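Local coordinates for bacterial transferase hexapeptide (Three repeats) family protein (Acinetobacter baumannii, PDB 4M9C), which probably transfers an acetyl group onto a UDP-linked sugar in the biosynthesis of UDP-N,N'-diacetylbacillosamine, at residues 128-131 with 132-136; 140-143 with 144-148; 164-167 with 168-172; 181-184 with 185-189. All coordinates share one frame; numbering follows the deposited sequence. Where two conformers were deposited one is given.

Contact 1: 128-131 with 132-136; sequences FHAN and IYSYV
A type II beta turn from Asn131 to Ser134 joins strand 129-130 to strand 135-136, and Ser134 bonds back to Asn131 twice. Ser134 OG donates to Asn131 O at 2.7 Å. The hydroxyl lies in the carbonyl plane, on a lone pair. Ser134 N donates to the same Asn131 O at 3.1 Å, tilted 16° from that plane. One carbonyl oxygen is thus gripped by both the backbone and the side chain of the last turn residue. A chi1 of 67° sets OG between the backbone N and carbonyl carbon of Ser134, which lets it reach back across the turn. The same OG rests 3.2 Å from Ala130 CB. The turn is one corner of a left-handed beta-helix, and Phe128 and Val136, on either side of it, pack inside the coil. They approach from opposite directions on two walls. Phe128 CZ meets Val136 CG2 at 3.9 Å, oblique to the ring. The Phe128 ring also packs edge-to-face with Phe148. Tyr133 points away from 128-131, and its OH is hydrogen-bonded to Phe115 O of the second subunit. Asn131 has two deposited conformers, so the side-on bond from Ile132 N to Asn131 OD1 in one of them is doubtful.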
# COMPACT_ATOMS: atom_id res chain seq x y z
N PHE A 128 -19.46 -6.04 2.29
CA PHE A 128 -18.05 -5.93 2.68
C PHE A 128 -17.51 -4.56 2.34
O PHE A 128 -17.78 -4.02 1.26
CB PHE A 128 -17.25 -7.00 1.94
CG PHE A 128 -15.79 -6.99 2.25
CD1 PHE A 128 -15.34 -7.19 3.55
CD2 PHE A 128 -14.85 -6.84 1.23
CE1 PHE A 128 -13.98 -7.20 3.84
CE2 PHE A 128 -13.48 -6.86 1.50
CZ PHE A 128 -13.04 -7.04 2.82
N HIS A 129 -16.75 -3.99 3.27
CA HIS A 129 -16.11 -2.69 3.07
C HIS A 129 -14.60 -2.84 3.24
O HIS A 129 -14.13 -3.25 4.31
CB HIS A 129 -16.62 -1.67 4.08
CG HIS A 129 -17.91 -1.02 3.69
ND1 HIS A 129 -18.24 0.26 4.08
CD2 HIS A 129 -18.95 -1.46 2.93
CE1 HIS A 129 -19.43 0.58 3.59
NE2 HIS A 129 -19.88 -0.45 2.89
N ALA A 130 -13.86 -2.51 2.19
CA ALA A 130 -12.39 -2.53 2.24
C ALA A 130 -11.91 -1.12 1.93
O ALA A 130 -11.99 -0.67 0.79
CB ALA A 130 -11.84 -3.48 1.22
N ASN A 131 -11.41 -0.43 2.94
CA ASN A 131 -10.89 0.92 2.73
C ASN A 131 -9.47 0.87 2.20
O ASN A 131 -8.89 -0.21 2.05
CB ASN A 131 -10.94 1.76 4.01
CG ASN A 131 -11.37 3.20 3.73
OD1 ASN A 131 -10.88 3.86 2.80
ND2 ASN A 131 -12.31 3.69 4.53
N ILE A 132 -8.92 2.04 1.91
CA ILE A 132 -7.66 2.13 1.18
C ILE A 132 -6.51 1.29 1.71
O ILE A 132 -6.26 1.20 2.92
CB ILE A 132 -7.23 3.60 0.99
CG1 ILE A 132 -7.10 4.30 2.33
CG2 ILE A 132 -8.27 4.34 0.15
CD1 ILE A 132 -6.58 5.72 2.17
N TYR A 133 -5.83 0.64 0.77
CA TYR A 133 -4.66 -0.21 1.05
C TYR A 133 -4.97 -1.49 1.81
O TYR A 133 -4.06 -2.21 2.17
CB TYR A 133 -3.55 0.55 1.80
CG TYR A 133 -3.09 1.80 1.08
CD1 TYR A 133 -2.08 1.73 0.11
CD2 TYR A 133 -3.64 3.03 1.37
CE1 TYR A 133 -1.66 2.87 -0.54
CE2 TYR A 133 -3.23 4.17 0.73
CZ TYR A 133 -2.24 4.09 -0.23
OH TYR A 133 -1.83 5.24 -0.86
N SER A 134 -6.24 -1.79 2.05
CA SER A 134 -6.56 -3.07 2.69
C SER A 134 -6.55 -4.21 1.65
O SER A 134 -6.74 -3.98 0.46
CB SER A 134 -7.88 -3.03 3.46
OG SER A 134 -9.00 -2.86 2.61
N TYR A 135 -6.30 -5.43 2.11
CA TYR A 135 -6.31 -6.57 1.21
C TYR A 135 -6.80 -7.85 1.87
O TYR A 135 -6.80 -7.97 3.09
CB TYR A 135 -4.92 -6.80 0.61
CG TYR A 135 -3.88 -7.30 1.59
CD1 TYR A 135 -3.91 -8.61 2.05
CD2 TYR A 135 -2.83 -6.49 1.99
CE1 TYR A 135 -2.93 -9.09 2.93
CE2 TYR A 135 -1.85 -6.96 2.86
CZ TYR A 135 -1.91 -8.26 3.33
OH TYR A 135 -0.94 -8.72 4.19
N VAL A 136 -7.23 -8.79 1.05
CA VAL A 136 -7.59 -10.13 1.49
C VAL A 136 -6.79 -11.13 0.64
O VAL A 136 -6.87 -11.10 -0.59
CB VAL A 136 -9.09 -10.40 1.28
CG1 VAL A 136 -9.44 -11.82 1.73
CG2 VAL A 136 -9.94 -9.34 1.99

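Contact 2: 140-143 with 144-148; sequences CVIG and DYVTF
Ile142 and Val146 meet inside a corner of the left-handed beta-helix, where strand 141-142 turns into strand 147-148. The apolar contacts come first. Ile142 CG2 lies 3.9 Å from Val146 CB, and the two side chains cross at about a right angle. The longer branch of Ile142 reaches Phe148. With chi1 -69°, CG1 sits anti to the carbonyl carbon, and the extended chain carries CD1 to the ring. There Ile142 CD1 touches Phe148 CZ at 3.9 Å, oblique to the ring. The two side chains come from opposite directions. Phe128 of the preceding coil also packs on this group. Tyr145 points away from 140-143 and packs on helix 73-85.

The polar contacts tie the corner to its neighbours and bridge it through water. Asp144 OD1 accepts from Lys126 N, and Asp144 N donates to Asp162 OD2, so this residue ties the corner to the coils before and after it. Gly143 O and Val146 N stand 4.6 Å apart, too far for a direct bond. Water 1 bridges them. It donates to Gly143 O at 2.7 Å and accepts from Val146 N at 3.1 Å.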
# COMPACT_ATOMS: atom_id res chain seq x y z
N CYS A 140 -9.29 -17.18 1.95
CA CYS A 140 -9.98 -16.59 3.09
C CYS A 140 -11.48 -16.72 2.91
O CYS A 140 -11.97 -16.81 1.79
CB CYS A 140 -9.61 -15.13 3.25
SG CYS A 140 -7.97 -14.91 3.86
N VAL A 141 -12.20 -16.78 4.03
CA VAL A 141 -13.65 -16.73 3.99
C VAL A 141 -14.06 -15.56 4.87
O VAL A 141 -13.67 -15.47 6.04
CB VAL A 141 -14.29 -18.04 4.47
CG1 VAL A 141 -15.81 -17.92 4.46
CG2 VAL A 141 -13.82 -19.21 3.59
N ILE A 142 -14.84 -14.65 4.30
CA ILE A 142 -15.22 -13.44 4.99
C ILE A 142 -16.73 -13.32 4.98
O ILE A 142 -17.35 -13.46 3.93
CB ILE A 142 -14.57 -12.23 4.33
CG1 ILE A 142 -13.06 -12.29 4.57
CG2 ILE A 142 -15.15 -10.94 4.87
CD1 ILE A 142 -12.31 -11.13 3.97
N GLY A 143 -17.31 -13.11 6.16
CA GLY A 143 -18.76 -13.13 6.32
C GLY A 143 -19.43 -11.83 5.90
O GLY A 143 -18.90 -11.11 5.05
N ASP A 144 -20.59 -11.55 6.49
CA ASP A 144 -21.39 -10.38 6.12
C ASP A 144 -21.11 -9.20 7.03
O ASP A 144 -20.77 -9.39 8.19
CB ASP A 144 -22.89 -10.71 6.20
CG ASP A 144 -23.28 -11.85 5.30
OD1 ASP A 144 -22.61 -12.06 4.27
OD2 ASP A 144 -24.27 -12.54 5.62
N TYR A 145 -21.27 -8.00 6.49
CA TYR A 145 -21.11 -6.76 7.25
C TYR A 145 -19.76 -6.65 7.93
O TYR A 145 -19.65 -6.18 9.07
CB TYR A 145 -22.27 -6.58 8.25
CG TYR A 145 -23.61 -6.56 7.54
CD1 TYR A 145 -24.02 -5.44 6.82
CD2 TYR A 145 -24.44 -7.68 7.54
CE1 TYR A 145 -25.22 -5.42 6.15
CE2 TYR A 145 -25.66 -7.66 6.86
CZ TYR A 145 -26.03 -6.53 6.17
OH TYR A 145 -27.23 -6.49 5.50
N VAL A 146 -18.73 -7.09 7.22
CA VAL A 146 -17.36 -6.99 7.70
C VAL A 146 -16.74 -5.70 7.17
O VAL A 146 -16.98 -5.29 6.02
CB VAL A 146 -16.53 -8.21 7.26
CG1 VAL A 146 -15.05 -8.00 7.56
CG2 VAL A 146 -17.06 -9.47 7.97
N THR A 147 -15.93 -5.06 8.01
CA THR A 147 -15.31 -3.79 7.67
C THR A 147 -13.82 -3.86 7.87
O THR A 147 -13.35 -4.20 8.95
CB THR A 147 -15.88 -2.66 8.55
OG1 THR A 147 -17.28 -2.51 8.28
CG2 THR A 147 -15.18 -1.35 8.25
N PHE A 148 -13.07 -3.54 6.81
CA PHE A 148 -11.61 -3.41 6.89
C PHE A 148 -11.31 -1.93 6.84
O PHE A 148 -11.60 -1.27 5.83
CB PHE A 148 -10.91 -4.07 5.67
CG PHE A 148 -10.73 -5.57 5.78
CD1 PHE A 148 -9.77 -6.21 5.02
CD2 PHE A 148 -11.52 -6.33 6.63
CE1 PHE A 148 -9.60 -7.58 5.11
CE2 PHE A 148 -11.36 -7.70 6.71
CZ PHE A 148 -10.40 -8.33 5.95
O HOH W 1 -18.93 -8.48 4.50

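Contact 3: 164-167 with 168-172; sequences AYIG and TGAVI
Ile166 meets both Ala170 and Ile172 in the apolar part of this contact. Ile166 CG2 lies 4.0 Å from Ala170 CB. Ile166 and Ile172 reach toward each other tip to tip, with Ile166 CD1 at 4.0 Å from Ile172 CD1. Ile172 CD1 also touches Ile166 CG2, so one methyl bears on two branches of its partner. The chi1 of Ile166, -47°, puts CG1 beside the backbone N. This leaves CG2 anti to that N, and CG2 is the branch that meets Ala170. The group is buried, with Phe148, Ile183 and Val189 against Ile166.

These residues face the interior of a left-handed beta-helix, and the backbone between them forms one of its corners. The corner is a type II beta turn from Gly167 to Ala170. Ala170 N donates to Gly167 O at 3.1 Å, with an N-H...O angle of 160°. The donor stands 43° out of the carbonyl plane, above it and not on a lone pair. Gly169 takes the third place in the turn with a positive phi, which glycine accepts easily.

A water adds a second polar link outside the turn bond. Water 2 lies in the ring plane at the edge of Tyr165, 2.5 Å from its OH. It accepts from Thr168 N at 3.0 Å. Thr168 OG1 is hydrogen-bonded to Pro150 O of its own chain and to Asn155 ND2 of the second subunit, which places this corner at the trimer interface.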
# COMPACT_ATOMS: atom_id res chain seq x y z
N ALA A 164 -17.33 -8.45 12.06
CA ALA A 164 -16.00 -8.13 12.57
C ALA A 164 -15.49 -6.80 11.99
O ALA A 164 -15.85 -6.42 10.88
CB ALA A 164 -15.05 -9.25 12.27
N TYR A 165 -14.68 -6.08 12.76
CA TYR A 165 -14.05 -4.84 12.30
C TYR A 165 -12.54 -5.01 12.43
O TYR A 165 -12.04 -5.28 13.51
CB TYR A 165 -14.52 -3.65 13.15
CG TYR A 165 -13.82 -2.33 12.84
CD1 TYR A 165 -12.65 -1.98 13.51
CD2 TYR A 165 -14.32 -1.45 11.89
CE1 TYR A 165 -12.00 -0.78 13.23
CE2 TYR A 165 -13.68 -0.24 11.61
CZ TYR A 165 -12.52 0.08 12.29
OH TYR A 165 -11.87 1.27 12.02
N ILE A 166 -11.82 -4.86 11.32
CA ILE A 166 -10.36 -4.93 11.33
C ILE A 166 -9.79 -3.52 11.27
O ILE A 166 -9.96 -2.82 10.27
CB ILE A 166 -9.81 -5.77 10.17
CG1 ILE A 166 -10.58 -7.09 10.05
CG2 ILE A 166 -8.32 -6.04 10.38
CD1 ILE A 166 -10.55 -7.95 11.33
N GLY A 167 -9.11 -3.13 12.34
CA GLY A 167 -8.68 -1.75 12.52
C GLY A 167 -7.57 -1.30 11.59
O GLY A 167 -6.92 -2.11 10.93
N THR A 168 -7.35 0.02 11.56
CA THR A 168 -6.42 0.62 10.61
C THR A 168 -4.98 0.17 10.87
O THR A 168 -4.46 0.26 11.99
CB THR A 168 -6.58 2.18 10.57
OG1 THR A 168 -5.64 2.75 9.65
CG2 THR A 168 -6.34 2.79 11.94
N GLY A 169 -4.33 -0.36 9.83
CA GLY A 169 -2.96 -0.83 9.95
C GLY A 169 -2.81 -2.17 10.66
O GLY A 169 -1.70 -2.62 10.88
N ALA A 170 -3.91 -2.81 11.03
CA ALA A 170 -3.79 -4.11 11.70
C ALA A 170 -3.28 -5.18 10.73
O ALA A 170 -3.53 -5.10 9.53
CB ALA A 170 -5.13 -4.53 12.30
N VAL A 171 -2.57 -6.17 11.26
CA VAL A 171 -2.10 -7.30 10.47
C VAL A 171 -2.57 -8.59 11.11
O VAL A 171 -2.49 -8.76 12.33
CB VAL A 171 -0.57 -7.37 10.47
CG1 VAL A 171 -0.08 -8.32 9.36
CG2 VAL A 171 0.01 -5.99 10.32
N ILE A 172 -3.06 -9.51 10.29
CA ILE A 172 -3.50 -10.80 10.79
C ILE A 172 -2.66 -11.93 10.20
O ILE A 172 -2.55 -12.06 8.98
CB ILE A 172 -4.97 -11.05 10.45
CG1 ILE A 172 -5.81 -9.83 10.83
CG2 ILE A 172 -5.48 -12.31 11.15
CD1 ILE A 172 -7.24 -9.97 10.40
O HOH W 2 -9.49 1.72 12.78

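Contact 4: 181-184 with 185-189; sequences LIIG and KGAIV
Gly184 O receives a hydrogen bond from Ala187 N at 3.0 Å and closes a type II beta turn from Gly184 to Ala187. The N-H...O angle is 160°. The donor stands above the carbonyl plane, 39° out of it, and so misses the lone pairs. Ala187 CB also comes within 3.2 Å of Gly184 O. Gly186 has a positive phi, which suits its third place in the turn. The turn is a corner of the left-handed beta-helix between strands 181-183 and 188-189.

Behind the turn bond the contact is apolar. In Ile183 a chi1 of -59° lays CG1 beside the backbone N and leaves CG2 anti to that N. Ile183 CG2 lies 4.1 Å from Ala187 CB. Ile183 CD1 approaches Val189 CG2 more loosely, at 4.4 Å. Ile166 of the preceding coil packs on both Ile183 and Val189. Lys185 leaves the corner in the other direction. Its chain is extended as far as CE and bent only at the end, and its side chain touches His163. Its backbone N makes a weak hydrogen bond to Glu161 OE1. The chemistry implies a corner with one direct backbone bond between its arms, aliphatic branches inside and the charged residue exposed.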
# COMPACT_ATOMS: atom_id res chain seq x y z
N LEU A 181 -7.03 -19.33 10.82
CA LEU A 181 -7.10 -18.37 11.91
C LEU A 181 -8.48 -17.70 11.86
O LEU A 181 -8.93 -17.26 10.79
CB LEU A 181 -5.98 -17.34 11.82
CG LEU A 181 -5.85 -16.43 13.05
CD1 LEU A 181 -4.46 -15.83 13.17
CD2 LEU A 181 -6.91 -15.33 13.04
N ILE A 182 -9.17 -17.66 12.99
CA ILE A 182 -10.53 -17.16 13.02
C ILE A 182 -10.65 -15.86 13.79
O ILE A 182 -10.14 -15.74 14.90
CB ILE A 182 -11.49 -18.19 13.64
CG1 ILE A 182 -11.45 -19.50 12.85
CG2 ILE A 182 -12.90 -17.64 13.71
CD1 ILE A 182 -12.17 -20.64 13.53
N ILE A 183 -11.28 -14.88 13.16
CA ILE A 183 -11.69 -13.64 13.81
C ILE A 183 -13.18 -13.79 14.09
O ILE A 183 -13.99 -13.86 13.17
CB ILE A 183 -11.48 -12.43 12.88
CG1 ILE A 183 -10.01 -12.31 12.48
CG2 ILE A 183 -11.94 -11.14 13.57
CD1 ILE A 183 -9.06 -12.27 13.66
N GLY A 184 -13.55 -13.86 15.36
CA GLY A 184 -14.93 -14.17 15.73
C GLY A 184 -15.98 -13.13 15.39
O GLY A 184 -15.68 -11.95 15.19
N LYS A 185 -17.23 -13.58 15.32
CA LYS A 185 -18.34 -12.71 15.00
C LYS A 185 -18.33 -11.45 15.89
O LYS A 185 -18.24 -11.53 17.11
CB LYS A 185 -19.65 -13.48 15.12
CG LYS A 185 -20.90 -12.64 15.02
CD LYS A 185 -22.15 -13.50 14.93
CE LYS A 185 -23.42 -12.64 15.08
NZ LYS A 185 -23.41 -11.46 14.16
N GLY A 186 -18.36 -10.28 15.25
CA GLY A 186 -18.43 -9.01 15.95
C GLY A 186 -17.19 -8.62 16.72
O GLY A 186 -17.20 -7.65 17.49
N ALA A 187 -16.10 -9.36 16.54
CA ALA A 187 -14.86 -8.98 17.20
C ALA A 187 -14.38 -7.64 16.65
O ALA A 187 -14.79 -7.20 15.57
CB ALA A 187 -13.79 -10.06 17.03
N ILE A 188 -13.50 -6.99 17.41
CA ILE A 188 -12.89 -5.74 17.00
C ILE A 188 -11.37 -5.89 17.10
O ILE A 188 -10.84 -6.05 18.19
CB ILE A 188 -13.32 -4.60 17.94
CG1 ILE A 188 -14.83 -4.36 17.84
CG2 ILE A 188 -12.53 -3.34 17.66
CD1 ILE A 188 -15.33 -3.30 18.78
N VAL A 189 -10.68 -5.84 15.97
CA VAL A 189 -9.22 -5.85 15.99
C VAL A 189 -8.78 -4.39 15.98
O VAL A 189 -9.10 -3.65 15.04
CB VAL A 189 -8.65 -6.60 14.75
CG1 VAL A 189 -7.14 -6.42 14.64
CG2 VAL A 189 -9.03 -8.07 14.80

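All four contacts are corners of one left-handed beta-helix, each joining two of its walls. Contacts 1 and 3 leave the wall of strands 129-130 and 165-166 for that of 135-136 and 171-172. Both lie buried at the trimer interface. Contacts 2 and 4 lead from the wall of 141-142 and 181-183 into the one that contacts 1 and 3 leave, so all four share it. Neither touches another chain. Contact 2 is only partly buried; contact 4 is buried apart from Lys185 and Gly186. Contacts 1, 3 and 4 close by a direct turn bond, reinforced in contact 1 by a serine hydroxyl; contact 2 uses water. Neighbours are stitched by probable backbone bonds, such as Phe148 N to His129 O.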